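Long-range contacts in antibiotic biosynthesis monooxygenase (Shewanella loihica, PDB 2RIL), which probably acts as a monooxygenase of the antibiotic biosynthesis monooxygenase family: residues A[7-12]-A[55-60]; A[27-32]-A[73-78]; A[38-43]-A[59-64]. One frame throughout, in Å; residues are numbered along the deposited sequence.

Contact 1 (A[7-12]-A[55-60]); sequences TLINPF and QLINVA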
# COMPACT_ATOMS: atom_id res chain seq x y z
N THR A 7 9.25 4.70 1.58
CA THR A 7 8.23 3.77 2.00
C THR A 7 8.35 2.50 1.20
O THR A 7 8.34 2.55 -0.03
CB THR A 7 6.84 4.35 1.79
OG1 THR A 7 6.74 5.57 2.54
CG2 THR A 7 5.74 3.38 2.24
N LEU A 8 8.46 1.35 1.87
CA LEU A 8 8.34 0.07 1.20
C LEU A 8 6.85 -0.26 1.18
O LEU A 8 6.23 -0.25 2.23
CB LEU A 8 9.10 -1.00 2.00
CG LEU A 8 8.82 -2.47 1.66
CD1 LEU A 8 9.40 -2.83 0.31
CD2 LEU A 8 9.24 -3.44 2.73
N ILE A 9 6.30 -0.60 0.00
CA ILE A 9 4.98 -1.19 -0.05
C ILE A 9 5.16 -2.57 -0.67
O ILE A 9 5.77 -2.71 -1.74
CB ILE A 9 3.96 -0.34 -0.83
CG1 ILE A 9 3.87 1.07 -0.25
CG2 ILE A 9 2.62 -1.04 -0.77
CD1 ILE A 9 2.97 2.05 -1.03
N ASN A 10 4.69 -3.58 0.06
CA ASN A 10 4.83 -4.96 -0.34
C ASN A 10 3.50 -5.68 -0.28
O ASN A 10 3.05 -6.08 0.79
CB ASN A 10 5.86 -5.67 0.55
CG ASN A 10 6.37 -6.94 -0.04
OD1 ASN A 10 5.89 -7.34 -1.11
ND2 ASN A 10 7.31 -7.62 0.65
N PRO A 11 2.81 -5.78 -1.43
CA PRO A 11 1.55 -6.51 -1.49
C PRO A 11 1.80 -7.99 -1.64
O PRO A 11 2.62 -8.39 -2.47
CB PRO A 11 0.88 -5.96 -2.75
CG PRO A 11 2.00 -5.61 -3.64
CD PRO A 11 3.18 -5.23 -2.74
N PHE A 12 1.12 -8.79 -0.82
CA PHE A 12 1.27 -10.24 -0.83
C PHE A 12 0.04 -10.99 -1.36
O PHE A 12 -1.06 -10.75 -0.94
CB PHE A 12 1.49 -10.75 0.60
CG PHE A 12 2.80 -10.31 1.21
CD1 PHE A 12 3.94 -10.98 0.96
CD2 PHE A 12 2.87 -9.23 2.07
CE1 PHE A 12 5.14 -10.60 1.52
CE2 PHE A 12 4.06 -8.85 2.62
CZ PHE A 12 5.20 -9.54 2.33
N GLN A 55 -4.35 -10.15 0.28
CA GLN A 55 -4.95 -10.21 1.61
C GLN A 55 -4.04 -9.56 2.66
O GLN A 55 -4.52 -9.21 3.73
CB GLN A 55 -5.28 -11.64 2.05
CG GLN A 55 -6.50 -12.27 1.42
CD GLN A 55 -6.85 -13.56 2.13
OE1 GLN A 55 -7.32 -13.53 3.27
NE2 GLN A 55 -6.63 -14.68 1.46
N LEU A 56 -2.74 -9.42 2.36
CA LEU A 56 -1.78 -8.68 3.18
C LEU A 56 -1.03 -7.70 2.33
O LEU A 56 -0.62 -8.03 1.24
CB LEU A 56 -0.75 -9.58 3.86
CG LEU A 56 -1.30 -10.58 4.87
CD1 LEU A 56 -0.19 -11.61 5.23
CD2 LEU A 56 -1.87 -9.89 6.11
N ILE A 57 -0.87 -6.47 2.84
CA ILE A 57 0.02 -5.48 2.24
C ILE A 57 0.79 -4.80 3.34
O ILE A 57 0.18 -4.22 4.25
CB ILE A 57 -0.72 -4.37 1.42
CG1 ILE A 57 -1.58 -4.99 0.31
CG2 ILE A 57 0.30 -3.38 0.86
CD1 ILE A 57 -2.27 -3.99 -0.62
N ASN A 58 2.11 -4.94 3.33
CA ASN A 58 2.92 -4.24 4.31
C ASN A 58 3.33 -2.88 3.79
O ASN A 58 3.67 -2.71 2.61
CB ASN A 58 4.17 -5.03 4.68
CG ASN A 58 4.90 -4.42 5.86
OD1 ASN A 58 4.23 -3.98 6.83
ND2 ASN A 58 6.23 -4.39 5.82
N VAL A 59 3.33 -1.88 4.69
CA VAL A 59 3.77 -0.53 4.40
C VAL A 59 4.77 -0.14 5.48
O VAL A 59 4.37 0.04 6.61
CB VAL A 59 2.61 0.45 4.34
CG1 VAL A 59 3.14 1.86 3.88
CG2 VAL A 59 1.49 0.02 3.36
N ALA A 60 6.05 -0.06 5.12
CA ALA A 60 7.13 0.21 6.09
C ALA A 60 7.86 1.48 5.72
O ALA A 60 7.97 1.81 4.54
CB ALA A 60 8.13 -0.92 6.08
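Leu8 to Phe12 runs antiparallel to Leu56 to Ala60, with the strand axes 4.6 Å apart at closest and their directions at 171°. Five backbone hydrogen bonds join them. Leu8 with Ala60 and Asn10 with Asn58 each form a reciprocal pair, and Phe12 N donates to Leu56 O at 2.8 Å. Ile9-Val59 and Pro11-Ile57 are the non-hydrogen-bonded pairs between, where a proline costs no bond.

In Thr7, chi1 -59° puts CG2 opposite the backbone N, and this methyl meets Val59 CG1 at 3.4 Å, tighter than usual for carbons. Ile9 reaches diagonally across: its CG2 meets Ile57 CG2 at 3.7 Å. Pro11 CB touches Ile57 CG1 at 4.0 Å. The face with Ile9 and Ile57 packs against the second subunit.

On the other face Leu8 CB lies 4.2 Å from Ala60 CB. The Phe12 ring brings CD2 to 4.1 Å from Leu56 CB, and Asn58 CB stands at the ring edge. Asn10 starts on this face, but its amide leads off to Asn90, whose N donates to OD1. Leu56 and Asn58 touch helix 19-33. Central strands covered by helix on one face and a partner subunit on the other are characteristic of the dimeric alpha-beta barrel.

Contact 2 (A[27-32]-A[73-78]); sequences EAHRDF and QKMRQA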
# COMPACT_ATOMS: atom_id res chain seq x y z
N GLU A 27 6.11 -11.88 10.23
CA GLU A 27 6.64 -11.46 11.52
C GLU A 27 8.10 -11.83 11.74
O GLU A 27 8.86 -11.04 12.27
CB GLU A 27 5.82 -12.05 12.64
CG GLU A 27 4.40 -11.46 12.78
CD GLU A 27 3.52 -12.24 13.71
OE1 GLU A 27 3.54 -13.50 13.61
OE2 GLU A 27 2.80 -11.59 14.53
N ALA A 28 8.47 -13.04 11.32
CA ALA A 28 9.86 -13.47 11.43
C ALA A 28 10.79 -12.55 10.63
O ALA A 28 11.88 -12.20 11.11
CB ALA A 28 9.98 -14.95 11.00
N HIS A 29 10.34 -12.16 9.44
CA HIS A 29 11.07 -11.22 8.63
C HIS A 29 11.11 -9.81 9.21
O HIS A 29 12.16 -9.19 9.20
CB HIS A 29 10.56 -11.24 7.20
CG HIS A 29 10.91 -12.50 6.49
ND1 HIS A 29 10.31 -13.71 6.79
CD2 HIS A 29 11.79 -12.76 5.49
CE1 HIS A 29 10.82 -14.65 6.01
NE2 HIS A 29 11.73 -14.10 5.22
N ARG A 30 10.00 -9.34 9.75
CA ARG A 30 9.95 -8.06 10.43
C ARG A 30 10.91 -8.00 11.62
O ARG A 30 11.56 -6.99 11.85
CB ARG A 30 8.51 -7.78 10.86
CG ARG A 30 8.38 -6.49 11.60
CD ARG A 30 8.37 -6.67 13.10
NE ARG A 30 6.99 -6.72 13.57
CZ ARG A 30 6.36 -7.77 14.09
NH1 ARG A 30 6.96 -8.95 14.26
NH2 ARG A 30 5.11 -7.63 14.47
N ASP A 31 10.98 -9.09 12.38
CA ASP A 31 11.91 -9.14 13.49
C ASP A 31 13.37 -8.97 13.03
O ASP A 31 14.14 -8.31 13.72
CB ASP A 31 11.73 -10.41 14.32
CG ASP A 31 10.38 -10.48 15.02
OD1 ASP A 31 9.67 -9.46 15.10
OD2 ASP A 31 10.02 -11.58 15.50
N PHE A 32 13.73 -9.52 11.89
CA PHE A 32 15.07 -9.29 11.35
C PHE A 32 15.23 -7.84 10.89
O PHE A 32 16.15 -7.15 11.24
CB PHE A 32 15.35 -10.21 10.15
CG PHE A 32 16.68 -9.98 9.54
CD1 PHE A 32 17.82 -10.61 10.05
CD2 PHE A 32 16.84 -9.09 8.48
CE1 PHE A 32 19.06 -10.35 9.50
CE2 PHE A 32 18.06 -8.88 7.91
CZ PHE A 32 19.18 -9.51 8.42
N GLN A 73 19.68 -6.87 1.39
CA GLN A 73 20.83 -7.73 1.04
C GLN A 73 21.18 -8.63 2.23
O GLN A 73 21.35 -9.85 2.08
CB GLN A 73 22.03 -6.87 0.64
CG GLN A 73 23.27 -7.75 0.27
CD GLN A 73 24.60 -7.02 -0.04
OE1 GLN A 73 24.61 -5.96 -0.65
NE2 GLN A 73 25.74 -7.69 0.29
N LYS A 74 21.22 -8.05 3.42
CA LYS A 74 21.45 -8.87 4.63
C LYS A 74 20.39 -9.93 4.88
O LYS A 74 20.71 -11.06 5.29
CB LYS A 74 21.66 -8.01 5.87
CG LYS A 74 22.88 -7.11 5.84
CD LYS A 74 23.06 -6.47 7.21
CE LYS A 74 24.26 -5.52 7.25
NZ LYS A 74 23.93 -4.07 7.04
N MSE A 75 19.13 -9.59 4.58
CA MSE A 75 17.99 -10.49 4.75
C MSE A 75 18.12 -11.74 3.89
O MSE A 75 17.72 -12.84 4.33
CB MSE A 75 16.66 -9.75 4.45
CG MSE A 75 15.43 -10.33 5.16
SE MSE A 75 13.69 -9.56 4.57
CE MSE A 75 13.69 -10.55 2.92
N ARG A 76 18.67 -11.59 2.68
CA ARG A 76 18.91 -12.72 1.75
C ARG A 76 19.91 -13.69 2.32
O ARG A 76 19.77 -14.92 2.17
CB ARG A 76 19.39 -12.27 0.38
CG ARG A 76 18.28 -11.74 -0.45
CD ARG A 76 18.68 -11.66 -1.87
NE ARG A 76 19.57 -10.54 -2.09
CZ ARG A 76 19.17 -9.29 -2.26
NH1 ARG A 76 17.88 -8.97 -2.19
NH2 ARG A 76 20.06 -8.35 -2.45
N GLN A 77 20.92 -13.15 2.99
CA GLN A 77 21.90 -14.02 3.65
C GLN A 77 21.32 -14.72 4.90
O GLN A 77 21.54 -15.93 5.09
CB GLN A 77 23.12 -13.21 4.02
CG GLN A 77 24.25 -14.10 4.58
CD GLN A 77 25.52 -13.34 4.97
OE1 GLN A 77 25.57 -12.11 4.93
NE2 GLN A 77 26.58 -14.09 5.30
N ALA A 78 20.65 -13.98 5.76
CA ALA A 78 20.14 -14.50 7.05
C ALA A 78 18.91 -15.41 6.96
O ALA A 78 18.83 -16.43 7.70
CB ALA A 78 19.80 -13.33 7.94
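The Phe32 ring lies against segment 73-78, with Met75 and Ala78 obliquely on the same side of its plane and Lys74 CB at its edge. Lys74 CB is 3.9 Å from CZ, in the ring plane. Ala78 CB comes to CE1 at 3.4 Å, a close contact. Met75 CA approaches CE2 at 3.5 Å, and Met75 CG lies against Phe32 CD2 at 3.8 Å. The His29 ring is met at its edge. Met75 is present as selenomethionine, and in the conformer described its SE is 5.0 Å from the centroid of the His29 ring. It is 88° off the ring normal and so in the ring plane, a Met-aromatic contact with CD2 as the nearest ring atom. Met75 has two deposited conformers, so this contact need not always be made.

The segments belong to the two long helices, 19-33 and 65-79, of the ferredoxin-like fold. Their short axes stay 11.1 Å apart and cross at 123°, so side chains span the gap. Phe32 does most of this. Its CG is anti to the backbone N (chi1 178°), which sends the ring straight across to the other helix. His29 ND1 is hydrogen-bonded to Tyr25 O, one turn back. That bond helps fix the ring rotation with CD2 toward the selenium. Leu79 also touches both Phe32 and His29. On another side of helix 19-33, Glu27 OE2 makes a salt bridge to Arg98 NE of the second subunit.

Contact 3 (A[38-43]-A[59-64]); sequences GYLSTQ and VAIWQS. With ACT (acetate ion), chain C.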
# COMPACT_ATOMS: atom_id res chain seq x y z
N GLY A 38 18.32 2.15 10.13
CA GLY A 38 17.44 2.92 9.27
C GLY A 38 15.98 2.46 9.30
O GLY A 38 15.13 3.13 8.73
N TYR A 39 15.67 1.35 9.95
CA TYR A 39 14.29 0.90 10.05
C TYR A 39 13.52 1.84 10.94
O TYR A 39 13.96 2.08 12.07
CB TYR A 39 14.22 -0.46 10.66
CG TYR A 39 12.83 -1.01 10.83
CD1 TYR A 39 12.24 -1.72 9.81
CD2 TYR A 39 12.14 -0.86 12.03
CE1 TYR A 39 11.01 -2.28 9.95
CE2 TYR A 39 10.86 -1.39 12.18
CZ TYR A 39 10.33 -2.13 11.12
OH TYR A 39 9.10 -2.76 11.21
N LEU A 40 12.40 2.39 10.48
CA LEU A 40 11.62 3.31 11.28
C LEU A 40 10.33 2.75 11.81
O LEU A 40 10.11 2.83 13.03
CB LEU A 40 11.37 4.69 10.61
CG LEU A 40 12.65 5.45 10.28
CD1 LEU A 40 12.38 6.67 9.34
CD2 LEU A 40 13.39 5.85 11.56
N SER A 41 9.49 2.18 10.95
CA SER A 41 8.21 1.69 11.39
C SER A 41 7.59 0.81 10.31
O SER A 41 8.05 0.82 9.15
CB SER A 41 7.30 2.85 11.75
OG SER A 41 7.01 3.62 10.62
N THR A 42 6.54 0.07 10.68
CA THR A 42 5.80 -0.68 9.70
C THR A 42 4.34 -0.83 10.10
O THR A 42 3.99 -0.73 11.28
CB THR A 42 6.43 -2.06 9.49
OG1 THR A 42 6.08 -2.56 8.20
CG2 THR A 42 6.02 -3.03 10.58
N GLN A 43 3.51 -1.06 9.08
CA GLN A 43 2.11 -1.35 9.27
C GLN A 43 1.71 -2.46 8.32
O GLN A 43 1.61 -2.24 7.09
CB GLN A 43 1.23 -0.12 9.01
CG GLN A 43 1.47 1.03 9.97
CD GLN A 43 0.63 2.20 9.60
OE1 GLN A 43 0.84 2.77 8.55
NE2 GLN A 43 -0.38 2.50 10.39
N VAL A 59 3.33 -1.88 4.69
CA VAL A 59 3.77 -0.53 4.40
C VAL A 59 4.77 -0.14 5.48
O VAL A 59 4.37 0.04 6.61
CB VAL A 59 2.61 0.45 4.34
CG1 VAL A 59 3.14 1.86 3.88
CG2 VAL A 59 1.49 0.02 3.36
N ALA A 60 6.05 -0.06 5.12
CA ALA A 60 7.13 0.21 6.09
C ALA A 60 7.86 1.48 5.72
O ALA A 60 7.97 1.81 4.54
CB ALA A 60 8.13 -0.92 6.08
N ILE A 61 8.38 2.17 6.72
CA ILE A 61 9.11 3.40 6.52
C ILE A 61 10.57 3.17 6.91
O ILE A 61 10.87 2.60 7.98
CB ILE A 61 8.56 4.56 7.36
CG1 ILE A 61 7.04 4.56 7.32
CG2 ILE A 61 9.17 5.89 6.85
CD1 ILE A 61 6.51 5.04 6.04
N TRP A 62 11.45 3.60 6.02
CA TRP A 62 12.89 3.49 6.20
C TRP A 62 13.52 4.89 6.11
O TRP A 62 13.05 5.74 5.35
CB TRP A 62 13.50 2.58 5.13
CG TRP A 62 13.18 1.15 5.35
CD1 TRP A 62 12.01 0.49 5.05
CD2 TRP A 62 14.00 0.22 6.04
NE1 TRP A 62 12.08 -0.79 5.46
CE2 TRP A 62 13.31 -1.00 6.05
CE3 TRP A 62 15.30 0.27 6.58
CZ2 TRP A 62 13.85 -2.15 6.60
CZ3 TRP A 62 15.82 -0.86 7.12
CH2 TRP A 62 15.10 -2.05 7.12
N GLN A 63 14.62 5.09 6.81
CA GLN A 63 15.28 6.39 6.80
C GLN A 63 15.84 6.80 5.43
O GLN A 63 15.94 7.99 5.11
CB GLN A 63 16.41 6.35 7.81
CG GLN A 63 17.05 7.71 8.02
CD GLN A 63 16.13 8.63 8.86
OE1 GLN A 63 15.74 8.27 9.99
NE2 GLN A 63 15.76 9.79 8.30
N SER A 64 16.23 5.81 4.61
CA SER A 64 16.77 6.06 3.28
C SER A 64 16.69 4.84 2.44
O SER A 64 16.58 3.72 2.97
CB SER A 64 18.26 6.45 3.40
OG SER A 64 19.05 5.41 3.91
C ACT C . 7.93 6.78 11.64
O ACT C . 7.14 6.02 11.06
OXT ACT C . 8.03 7.87 11.07
CH3 ACT C . 8.67 6.40 12.89
O HOH W 1 3.48 2.62 7.38
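A classic beta bulge interrupts this antiparallel hairpin of strands 39-47 and 56-62: Leu40 and Ser41 both face Ile61. Ile61 O accepts from Leu40 N at 2.9 Å and, weakly, from Ser41 N at 3.3 Å. The extra residue shifts the register by one. Regular pairing then resumes, with Ile61 N bonded to Ser41 O at 2.8 Å and a reciprocal pair of bonds between Gln43 and Val59. At the open end of the hairpin Gln63 N donates to Gly38 O. Gly38 has a positive phi (93°), which glycine readily adopts. Just beyond, Ser64 is the N-cap of helix 65-79, its OG bonded to Asp67 N.

Tyr39 and Trp62 form a T-shaped pair. The edge of Tyr39 points at the face of the Trp62 six-membered ring, with centroids 5.4 Å apart and planes at 87°. Tyr39 CG lies anti to the backbone N (chi1 179°), which helps bring CD1 onto the indole, 3.6 Å from Trp62 CZ2. Tyr39 CA also sits over that six-membered ring, 3.9 Å from its centroid, in a CH-pi contact. Tyr39 thus covers one face of this ring with both backbone and side chain. Phe68 meets Trp62 edge-to-face, and Met33 of helix 19-33 packs on it too.

Leu40, in the bulge, points toward the other strand; its CD1 packs on Ile61 CG2 at 4.1 Å. Leu40 CD2 reaches the Gln63 side chain, near OE1. On the other face Ser41 OG lies beside Ile61 CG1 and bonds to an acetate ion, probably from the crystallisation liquor; the modelled separation is very short, and its exact value is doubtful. Farther along, one water donates to both Gln43 OE1 and Val59 O, 2.8 Å from the latter oxygen, and ties the side chain of one strand to the backbone of the other.

Overall arrangement
Contacts 1 and 3 are two seams of one antiparallel sheet, with centres 11 Å apart. They share Val59 and Ala60, because strand 56-62 has strand 6-12 along one edge and strand 39-47 along the other. Contact 2 joins helices 19-33 and 65-79, which follow strands 6-12 and 56-62. Its centre is 15 Å from that of contact 1, with about 6 Å between nearest atoms. Contact 3 lies 14 Å from contact 2 between centres, and the two touch where Arg30 packs on Tyr39. All three contacts reach the second subunit. The acetate at contact 3 probably comes from the crystallisation liquor and does not mark an active site.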